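Local coordinates for periplasmic His/Glu/Gln/Arg/opine family-binding protein (PDB 3I6V), which binds lysine in the cleft between two lobes and probably passes such amino acids to an ABC transporter in the membrane, at residues E12-P17 with A132-T137; P17-N22 with I68-S73; N51-I56 with Q112-Q117. One frame throughout, in Å; residues are numbered along the deposited sequence.

Contact 1 (E12-P17 with A132-T137). With LYS (lysine), chain B.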
loop_
_atom_site.group_PDB
_atom_site.type_symbol
_atom_site.label_atom_id
_atom_site.label_comp_id
_atom_site.label_asym_id
_atom_site.label_seq_id
_atom_site.Cartn_x
_atom_site.Cartn_y
_atom_site.Cartn_z
ATOM N N GLU A 12 -7.175 4.595 -1.358
ATOM C CA GLU A 12 -7.792 3.626 -2.244
ATOM C C GLU A 12 -9.089 3.043 -1.625
ATOM O O GLU A 12 -10.040 2.799 -2.338
ATOM C CB GLU A 12 -6.821 2.481 -2.538
ATOM C CG GLU A 12 -7.299 1.502 -3.589
ATOM C CD GLU A 12 -6.310 0.335 -3.854
ATOM O OE1 GLU A 12 -5.310 0.161 -3.111
ATOM O OE2 GLU A 12 -6.556 -0.424 -4.808
ATOM N N GLY A 13 -9.077 2.773 -0.324
ATOM C CA GLY A 13 -10.253 2.197 0.343
ATOM C C GLY A 13 -10.489 0.731 -0.002
ATOM O O GLY A 13 -11.615 0.226 0.113
ATOM N N ALA A 14 -9.432 0.031 -0.399
ATOM C CA ALA A 14 -9.560 -1.360 -0.821
ATOM C C ALA A 14 -8.299 -2.160 -0.564
ATOM O O ALA A 14 -7.999 -3.107 -1.279
ATOM C CB ALA A 14 -9.983 -1.435 -2.317
ATOM N N TYR A 15 -7.567 -1.807 0.483
ATOM C CA TYR A 15 -6.246 -2.402 0.655
ATOM C C TYR A 15 -5.990 -2.704 2.122
ATOM O O TYR A 15 -5.094 -2.106 2.733
ATOM C CB TYR A 15 -5.185 -1.429 0.073
ATOM C CG TYR A 15 -3.786 -1.986 -0.063
ATOM C CD1 TYR A 15 -3.565 -3.315 -0.502
ATOM C CD2 TYR A 15 -2.674 -1.184 0.233
ATOM C CE1 TYR A 15 -2.250 -3.829 -0.662
ATOM C CE2 TYR A 15 -1.352 -1.690 0.080
ATOM C CZ TYR A 15 -1.162 -3.015 -0.353
ATOM O OH TYR A 15 0.101 -3.506 -0.503
ATOM N N PRO A 16 -6.801 -3.633 2.719
ATOM C CA PRO A 16 -6.628 -3.892 4.153
ATOM C C PRO A 16 -5.292 -4.612 4.446
ATOM O O PRO A 16 -4.803 -5.411 3.632
ATOM C CB PRO A 16 -7.855 -4.789 4.509
ATOM C CG PRO A 16 -8.223 -5.445 3.213
ATOM C CD PRO A 16 -7.911 -4.418 2.131
ATOM N N PRO A 17 -4.679 -4.338 5.590
ATOM C CA PRO A 17 -5.105 -3.499 6.662
ATOM C C PRO A 17 -4.611 -2.036 6.539
ATOM O O PRO A 17 -4.859 -1.248 7.457
ATOM C CB PRO A 17 -4.475 -4.193 7.886
ATOM C CG PRO A 17 -3.240 -4.798 7.374
ATOM C CD PRO A 17 -3.417 -5.029 5.908
ATOM N N ALA A 132 -7.269 -4.382 -11.503
ATOM C CA ALA A 132 -7.520 -3.043 -10.948
ATOM C C ALA A 132 -7.438 -3.002 -9.430
ATOM O O ALA A 132 -7.009 -1.987 -8.861
ATOM C CB ALA A 132 -8.907 -2.507 -11.445
ATOM N N THR A 133 -7.841 -4.073 -8.744
ATOM C CA THR A 133 -7.934 -4.003 -7.284
ATOM C C THR A 133 -7.159 -5.140 -6.658
ATOM O O THR A 133 -6.918 -6.148 -7.329
ATOM C CB THR A 133 -9.413 -4.095 -6.783
ATOM O OG1 THR A 133 -9.879 -5.434 -6.997
ATOM C CG2 THR A 133 -10.345 -3.048 -7.485
ATOM N N PRO A 134 -6.784 -5.019 -5.373
ATOM C CA PRO A 134 -6.049 -6.112 -4.737
ATOM C C PRO A 134 -6.905 -7.403 -4.625
ATOM O O PRO A 134 -6.430 -8.518 -4.889
ATOM C CB PRO A 134 -5.756 -5.551 -3.350
ATOM C CG PRO A 134 -5.736 -4.011 -3.558
ATOM C CD PRO A 134 -6.942 -3.871 -4.462
ATOM N N GLU A 135 -8.178 -7.251 -4.263
ATOM C CA GLU A 135 -9.025 -8.433 -4.155
ATOM C C GLU A 135 -9.129 -9.217 -5.467
ATOM O O GLU A 135 -9.208 -10.434 -5.434
ATOM C CB GLU A 135 -10.417 -8.097 -3.590
ATOM C CG GLU A 135 -11.301 -9.392 -3.327
ATOM C CD GLU A 135 -10.614 -10.524 -2.476
ATOM O OE1 GLU A 135 -9.792 -10.236 -1.537
ATOM O OE2 GLU A 135 -10.930 -11.730 -2.757
ATOM N N GLU A 136 -9.130 -8.547 -6.608
ATOM C CA GLU A 136 -9.187 -9.242 -7.906
ATOM C C GLU A 136 -7.967 -10.151 -8.185
ATOM O O GLU A 136 -8.087 -11.210 -8.827
ATOM C CB GLU A 136 -9.380 -8.251 -9.059
ATOM C CG GLU A 136 -10.829 -7.726 -9.199
ATOM C CD GLU A 136 -10.925 -6.376 -9.935
ATOM O OE1 GLU A 136 -9.918 -5.887 -10.491
ATOM O OE2 GLU A 136 -12.037 -5.780 -9.944
ATOM N N THR A 137 -6.794 -9.728 -7.722
ATOM C CA THR A 137 -5.594 -10.578 -7.823
ATOM C C THR A 137 -5.728 -11.839 -6.984
ATOM O O THR A 137 -5.264 -12.898 -7.397
ATOM C CB THR A 137 -4.272 -9.827 -7.414
ATOM O OG1 THR A 137 -4.254 -9.581 -6.000
ATOM C CG2 THR A 137 -4.162 -8.492 -8.165
HETATM N N LYS B . 3.542 -0.705 -2.223
HETATM C CA LYS B . 3.265 -1.214 -3.606
HETATM C C LYS B . 3.373 -0.104 -4.626
HETATM O O LYS B . 3.505 1.061 -4.226
HETATM C CB LYS B . 1.858 -1.861 -3.673
HETATM C CG LYS B . 0.690 -0.891 -3.493
HETATM C CD LYS B . -0.665 -1.680 -3.504
HETATM C CE LYS B . -1.924 -0.742 -3.407
HETATM N NZ LYS B . -3.217 -1.594 -3.311
HETATM O OXT LYS B . 3.307 -0.354 -5.864
HETATM O O HOH W 1 -9.311 -5.210 -2.680
#

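Contact 2 (P17-N22 with I68-S73). With LYS (lysine), chain B.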
loop_
_atom_site.group_PDB
_atom_site.type_symbol
_atom_site.label_atom_id
_atom_site.label_comp_id
_atom_site.label_asym_id
_atom_site.label_seq_id
_atom_site.Cartn_x
_atom_site.Cartn_y
_atom_site.Cartn_z
ATOM N N PRO A 17 -4.679 -4.338 5.590
ATOM C CA PRO A 17 -5.105 -3.499 6.662
ATOM C C PRO A 17 -4.611 -2.036 6.539
ATOM O O PRO A 17 -4.859 -1.248 7.457
ATOM C CB PRO A 17 -4.475 -4.193 7.886
ATOM C CG PRO A 17 -3.240 -4.798 7.374
ATOM C CD PRO A 17 -3.417 -5.029 5.908
ATOM N N TYR A 18 -3.926 -1.684 5.441
ATOM C CA TYR A 18 -3.489 -0.290 5.248
ATOM C C TYR A 18 -4.676 0.676 5.217
ATOM O O TYR A 18 -4.725 1.652 5.977
ATOM C CB TYR A 18 -2.738 -0.146 3.905
ATOM C CG TYR A 18 -1.491 -0.975 3.803
ATOM C CD1 TYR A 18 -1.542 -2.282 3.300
ATOM C CD2 TYR A 18 -0.252 -0.453 4.193
ATOM C CE1 TYR A 18 -0.367 -3.076 3.188
ATOM C CE2 TYR A 18 0.950 -1.229 4.085
ATOM C CZ TYR A 18 0.876 -2.523 3.571
ATOM O OH TYR A 18 2.024 -3.284 3.451
ATOM N N ASN A 19 -5.600 0.413 4.297
ATOM C CA ASN A 19 -6.798 1.220 4.136
ATOM C C ASN A 19 -7.994 0.379 3.611
ATOM O O ASN A 19 -7.816 -0.601 2.869
ATOM C CB ASN A 19 -6.539 2.427 3.220
ATOM C CG ASN A 19 -6.146 2.022 1.809
ATOM O OD1 ASN A 19 -7.019 1.737 0.961
ATOM N ND2 ASN A 19 -4.836 2.015 1.530
ATOM N N PHE A 20 -9.205 0.756 4.018
ATOM C CA PHE A 20 -10.422 0.053 3.543
ATOM C C PHE A 20 -11.656 0.886 3.889
ATOM O O PHE A 20 -11.550 1.816 4.685
ATOM C CB PHE A 20 -10.494 -1.417 4.051
ATOM C CG PHE A 20 -10.578 -1.566 5.553
ATOM C CD1 PHE A 20 -9.430 -1.634 6.326
ATOM C CD2 PHE A 20 -11.821 -1.711 6.189
ATOM C CE1 PHE A 20 -9.504 -1.774 7.718
ATOM C CE2 PHE A 20 -11.918 -1.874 7.572
ATOM C CZ PHE A 20 -10.763 -1.899 8.352
ATOM N N ILE A 21 -12.797 0.594 3.258
ATOM C CA ILE A 21 -14.055 1.248 3.619
ATOM C C ILE A 21 -14.771 0.289 4.570
ATOM O O ILE A 21 -15.014 -0.861 4.220
ATOM C CB ILE A 21 -14.948 1.536 2.384
ATOM C CG1 ILE A 21 -14.166 2.285 1.296
ATOM C CG2 ILE A 21 -16.292 2.259 2.807
ATOM C CD1 ILE A 21 -13.586 3.659 1.735
ATOM N N ASN A 22 -15.044 0.737 5.795
ATOM C CA ASN A 22 -15.706 -0.126 6.758
ATOM C C ASN A 22 -17.222 -0.226 6.464
ATOM O O ASN A 22 -17.726 0.382 5.524
ATOM C CB ASN A 22 -15.347 0.253 8.226
ATOM C CG ASN A 22 -15.893 1.614 8.657
ATOM O OD1 ASN A 22 -16.878 2.143 8.101
ATOM N ND2 ASN A 22 -15.262 2.185 9.679
ATOM N N ILE A 68 -1.837 11.513 -1.186
ATOM C CA ILE A 68 -2.099 10.077 -1.340
ATOM C C ILE A 68 -1.536 9.375 -0.117
ATOM O O ILE A 68 -0.352 9.520 0.165
ATOM C CB ILE A 68 -1.457 9.514 -2.620
ATOM C CG1 ILE A 68 -2.110 10.146 -3.852
ATOM C CG2 ILE A 68 -1.580 7.973 -2.672
ATOM C CD1 ILE A 68 -1.364 9.798 -5.161
ATOM N N ILE A 69 -2.389 8.680 0.641
ATOM C CA ILE A 69 -1.927 7.874 1.753
ATOM C C ILE A 69 -2.631 6.518 1.559
ATOM O O ILE A 69 -3.801 6.342 1.928
ATOM C CB ILE A 69 -2.194 8.560 3.122
ATOM C CG1 ILE A 69 -1.629 7.739 4.291
ATOM C CG2 ILE A 69 -3.709 8.940 3.303
ATOM C CD1 ILE A 69 -1.776 8.468 5.675
ATOM N N ALA A 70 -1.942 5.599 0.886
ATOM C CA ALA A 70 -2.608 4.458 0.246
ATOM C C ALA A 70 -1.609 3.335 0.003
ATOM O O ALA A 70 -1.579 2.742 -1.082
ATOM C CB ALA A 70 -3.265 4.907 -1.113
ATOM N N GLY A 71 -0.779 3.054 1.005
ATOM C CA GLY A 71 0.249 1.994 0.914
ATOM C C GLY A 71 1.181 2.114 -0.290
ATOM O O GLY A 71 1.647 1.105 -0.806
ATOM N N MET A 72 1.461 3.347 -0.721
ATOM C CA MET A 72 2.215 3.606 -1.976
ATOM C C MET A 72 3.713 3.663 -1.647
ATOM O O MET A 72 4.118 4.516 -0.865
ATOM C CB MET A 72 1.802 4.951 -2.597
ATOM C CG MET A 72 2.477 5.286 -4.005
ATOM S SD MET A 72 1.864 6.782 -4.800
ATOM C CE MET A 72 0.429 6.091 -5.583
ATOM N N SER A 73 4.499 2.768 -2.243
ATOM C CA SER A 73 5.943 2.790 -2.095
ATOM C C SER A 73 6.558 4.009 -2.749
ATOM O O SER A 73 6.147 4.429 -3.851
ATOM C CB SER A 73 6.557 1.546 -2.741
ATOM O OG SER A 73 6.194 0.384 -1.986
HETATM N N LYS B . 3.542 -0.705 -2.223
HETATM C CA LYS B . 3.265 -1.214 -3.606
HETATM C C LYS B . 3.373 -0.104 -4.626
HETATM O O LYS B . 3.505 1.061 -4.226
HETATM C CB LYS B . 1.858 -1.861 -3.673
HETATM C CG LYS B . 0.690 -0.891 -3.493
HETATM C CD LYS B . -0.665 -1.680 -3.504
HETATM C CE LYS B . -1.924 -0.742 -3.407
HETATM N NZ LYS B . -3.217 -1.594 -3.311
HETATM O OXT LYS B . 3.307 -0.354 -5.864
HETATM O O HOH W 2 -3.985 1.465 -1.159
#

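Contact 3 (N51-I56 with Q112-Q117). With LYS (lysine), chain B.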
loop_
_atom_site.group_PDB
_atom_site.type_symbol
_atom_site.label_atom_id
_atom_site.label_comp_id
_atom_site.label_asym_id
_atom_site.label_seq_id
_atom_site.Cartn_x
_atom_site.Cartn_y
_atom_site.Cartn_z
ATOM N N ASN A 51 -10.426 6.983 -3.809
ATOM C CA ASN A 51 -10.174 7.029 -5.241
ATOM C C ASN A 51 -9.593 5.694 -5.681
ATOM O O ASN A 51 -8.791 5.132 -4.943
ATOM C CB ASN A 51 -9.181 8.179 -5.580
ATOM C CG ASN A 51 -9.178 8.523 -7.049
ATOM O OD1 ASN A 51 -9.831 9.469 -7.461
ATOM N ND2 ASN A 51 -8.484 7.743 -7.853
ATOM N N ASP A 52 -9.966 5.194 -6.865
ATOM C CA ASP A 52 -9.425 3.915 -7.323
ATOM C C ASP A 52 -7.897 4.073 -7.524
ATOM O O ASP A 52 -7.394 5.164 -7.873
ATOM C CB ASP A 52 -10.056 3.456 -8.664
ATOM C CG ASP A 52 -11.576 3.133 -8.550
ATOM O OD1 ASP A 52 -12.241 3.115 -9.595
ATOM O OD2 ASP A 52 -12.099 2.914 -7.439
ATOM N N TRP A 53 -7.201 2.965 -7.321
ATOM C CA TRP A 53 -5.746 2.912 -7.451
ATOM C C TRP A 53 -5.254 3.336 -8.831
ATOM O O TRP A 53 -4.329 4.144 -8.924
ATOM C CB TRP A 53 -5.235 1.516 -7.089
ATOM C CG TRP A 53 -3.734 1.430 -7.188
ATOM C CD1 TRP A 53 -3.018 0.952 -8.249
ATOM C CD2 TRP A 53 -2.777 1.914 -6.235
ATOM N NE1 TRP A 53 -1.668 1.066 -7.997
ATOM C CE2 TRP A 53 -1.494 1.649 -6.765
ATOM C CE3 TRP A 53 -2.883 2.509 -4.954
ATOM C CZ2 TRP A 53 -0.315 1.963 -6.072
ATOM C CZ3 TRP A 53 -1.711 2.820 -4.257
ATOM C CH2 TRP A 53 -0.444 2.540 -4.814
ATOM N N ASP A 54 -5.897 2.840 -9.897
ATOM C CA ASP A 54 -5.481 3.128 -11.288
ATOM C C ASP A 54 -5.328 4.615 -11.577
ATOM O O ASP A 54 -4.422 5.037 -12.318
ATOM C CB ASP A 54 -6.477 2.543 -12.308
ATOM C CG ASP A 54 -6.531 1.011 -12.270
ATOM O OD1 ASP A 54 -5.737 0.408 -11.515
ATOM O OD2 ASP A 54 -7.383 0.393 -12.986
ATOM N N SER A 55 -6.179 5.425 -10.972
ATOM C CA SER A 55 -6.159 6.840 -11.289
ATOM C C SER A 55 -5.754 7.704 -10.062
ATOM O O SER A 55 -5.944 8.904 -10.092
ATOM C CB SER A 55 -7.568 7.248 -11.801
ATOM O OG SER A 55 -8.538 7.006 -10.775
ATOM N N ILE A 56 -5.203 7.103 -8.998
ATOM C CA ILE A 56 -4.963 7.851 -7.752
ATOM C C ILE A 56 -3.881 8.935 -7.922
ATOM O O ILE A 56 -3.964 10.006 -7.301
ATOM C CB ILE A 56 -4.683 6.903 -6.540
ATOM C CG1 ILE A 56 -4.980 7.608 -5.221
ATOM C CG2 ILE A 56 -3.248 6.244 -6.630
ATOM C CD1 ILE A 56 -5.244 6.617 -4.052
ATOM N N GLN A 112 -1.518 -6.369 -9.064
ATOM C CA GLN A 112 -2.280 -5.140 -9.242
ATOM C C GLN A 112 -1.629 -4.186 -10.236
ATOM O O GLN A 112 -0.397 -3.970 -10.217
ATOM C CB GLN A 112 -2.524 -4.447 -7.894
ATOM C CG GLN A 112 -3.379 -3.152 -8.026
ATOM C CD GLN A 112 -3.819 -2.587 -6.689
ATOM O OE1 GLN A 112 -3.186 -2.807 -5.676
ATOM N NE2 GLN A 112 -4.928 -1.872 -6.686
ATOM N N THR A 113 -2.461 -3.574 -11.080
ATOM C CA THR A 113 -2.003 -2.588 -12.048
ATOM C C THR A 113 -1.278 -1.421 -11.373
ATOM O O THR A 113 -1.609 -1.066 -10.257
ATOM C CB THR A 113 -3.198 -1.978 -12.848
ATOM O OG1 THR A 113 -3.975 -3.046 -13.404
ATOM C CG2 THR A 113 -2.701 -1.193 -13.977
ATOM N N ALA A 114 -0.310 -0.835 -12.067
ATOM C CA ALA A 114 0.398 0.361 -11.569
ATOM C C ALA A 114 1.073 0.165 -10.208
ATOM O O ALA A 114 1.028 1.067 -9.371
ATOM C CB ALA A 114 -0.567 1.626 -11.528
ATOM N N THR A 115 1.680 -1.004 -9.982
ATOM C CA THR A 115 2.409 -1.236 -8.731
ATOM C C THR A 115 3.854 -1.672 -9.018
ATOM O O THR A 115 4.188 -2.090 -10.138
ATOM C CB THR A 115 1.764 -2.354 -7.861
ATOM O OG1 THR A 115 1.724 -3.566 -8.595
ATOM C CG2 THR A 115 0.327 -1.949 -7.367
ATOM N N ILE A 116 4.693 -1.622 -7.990
ATOM C CA ILE A 116 6.076 -2.076 -8.156
ATOM C C ILE A 116 6.069 -3.573 -8.407
ATOM O O ILE A 116 6.945 -4.095 -9.109
ATOM C CB ILE A 116 6.950 -1.682 -6.959
ATOM C CG1 ILE A 116 6.436 -2.323 -5.662
ATOM C CG2 ILE A 116 6.970 -0.146 -6.830
ATOM C CD1 ILE A 116 7.107 -1.831 -4.395
ATOM N N GLN A 117 5.051 -4.256 -7.864
ATOM C CA GLN A 117 4.938 -5.726 -8.036
ATOM C C GLN A 117 4.632 -6.060 -9.477
ATOM O O GLN A 117 5.280 -6.939 -10.069
ATOM C CB GLN A 117 3.915 -6.346 -7.061
ATOM C CG GLN A 117 4.435 -6.402 -5.606
ATOM C CD GLN A 117 4.221 -5.083 -4.866
ATOM O OE1 GLN A 117 3.561 -4.179 -5.395
ATOM N NE2 GLN A 117 4.781 -4.959 -3.647
HETATM N N LYS B . 3.542 -0.705 -2.223
HETATM C CA LYS B . 3.265 -1.214 -3.606
HETATM C C LYS B . 3.373 -0.104 -4.626
HETATM O O LYS B . 3.505 1.061 -4.226
HETATM C CB LYS B . 1.858 -1.861 -3.673
HETATM C CG LYS B . 0.690 -0.891 -3.493
HETATM C CD LYS B . -0.665 -1.680 -3.504
HETATM C CE LYS B . -1.924 -0.742 -3.407
HETATM N NZ LYS B . -3.217 -1.594 -3.311
HETATM O OXT LYS B . 3.307 -0.354 -5.864
#

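Contact 1 (E12-P17 with A132-T137)
The Y15 ring meets P134 obliquely, CD1 lying 3.8 Å from CG of the proline, while one of its faces is taken by the ammonium end of the bound lysine. Lysine NZ sits 3.2 Å above the ring plane and over its centre, in cation-pi geometry; Y18 stacks on the other face. The second flat group, the E12 carboxylate, divides its two oxygens between the ligand and the protein. OE1 accepts a hydrogen bond from lysine NZ (2.7 Å), and OE2 rests 3.5 Å from P134 CD while also accepting from Q112 NE2. The extended E12 chain, with CG anti to the backbone N (chi1 -173°), carries the carboxylate out to both partners. Segments 12-17 and 132-137 belong to the two lobes of a family 3 solute-binding protein, so the contact bridges the cleft. P134 stands in the first turn of helix 134-142, whose start is closed by a capping box: E136 N bonds to T133 OG1 (3.2 Å), and T133 N donates to E136 OE1 from above the carboxylate plane. The proline ring also packs against the backbone of A14, CG coming 3.3 Å from A14 O. That carbonyl accepts a hydrogen bond from a water 2.8 Å away, and the same water accepts one from E135 N in the first turn of the helix.

Contact 2 (P17-N22 with I68-S73)
N19 lays its amide nitrogen over the backbone of A70, ND2 reaching to 3.5 Å from A70 CA. With CG tucked between the backbone N and the carbonyl carbon (chi1 62°), ND2 is brought up to the A70 backbone. ND2 donates to E31 OE1 and to a water 2.9 Å away, and the water in turn makes a weak bond to A70 O. E31 joins the two segments, because its other oxygen, OE2, accepts from G71 N. The amide oxygen of N19, OD1, accepts from A14 N. Next to N19, the Y18 ring approaches G71 obliquely, CD2 standing 4.1 Å from G71 CA, and its hydroxyl is hydrogen-bonded to D152. Y18 and N19 together face Y15 in a classic beta bulge in the antiparallel pairing of strands 14-15 and 19-21. From G71 on, the loop lines the lysine pocket. The lysine's alpha-amino N donates to G71 O (3.0 Å) and to S73 OG (2.9 Å), and S73 N donates to the ligand O atom at 2.8 Å in a nearly straight bond (164°). Main-chain carbonyl, hydroxyl and amide thus read the amino and carboxylate ends common to all alpha-amino acids, consistent with this side of the pocket recognising those groups more than the ligand's side chain.

Contact 3 (N51-I56 with Q112-Q117)
W53 is set with its indole edge against the backbone of 112-117 and its faces between the ligand and its own segment. Lysine CE lies 3.6 Å above one face, offset toward the rim, and I56 CG2 lies over the opposite face. At the edge, NE1 donates to A114 O (3.0 Å, 149° at the hydrogen). The oxygen is close to the ring plane, but the N-H comes in from well above the carbonyl plane and not along a lone pair. A114 O also accepts from R78 NH2. Having CG anti to the backbone N (chi1 -179°) carries the indole across to the backbone of A114. The Q112 amide leans over the same face as the lysine, its plane 35° from that of the ring, with NE2 3.4 Å from W53 CB. NE2 donates to A132 O, while OE1 accepts from lysine NZ (2.7 Å), so the amide is fixed in its flip by what it donates and what it accepts. T115 crosses the indole at about a right angle and sets CG2 3.7 Å from NE1. Its OG1 bonds to Q112 O at 2.7 Å and caps A118 N, closing the start of helix 116-123. At the outer margin, D54 OD1 rests against T113 CB. I116 N, in the first turn, donates to lysine OXT at 2.8 Å. R78 NH1 also bonds to the ligand, and the amino end of the helix would probably add to the stabilisation of the carboxylate's negative charge, while the indole gives the aliphatic chain an apolar wall.

How the contacts relate
The three contacts surround one bound lysine; centres lie about 9 Å from contact 1 to either other and about 11 Å between contacts 2 and 3. Contacts 1 and 3 join the two lobes. Contact 2 lies within the lobe of residues 12-22, 51-56 and 68-73, and shares P17 and the antiparallel sheet of strands 14-15, 19-21 and 27-28 with contact 1. In chain order, 12-17, 17-22, 51-56, 68-73, 112-117 and 132-137, contact 1 spans the others and contacts 2 and 3 alternate. Segments 112-117 and 132-137 lie at the ends of neighbouring parallel strands 108-112 and 127-131, each leading into a helix. The ligand thus touches both lobes, consistent with a cleft closed around it.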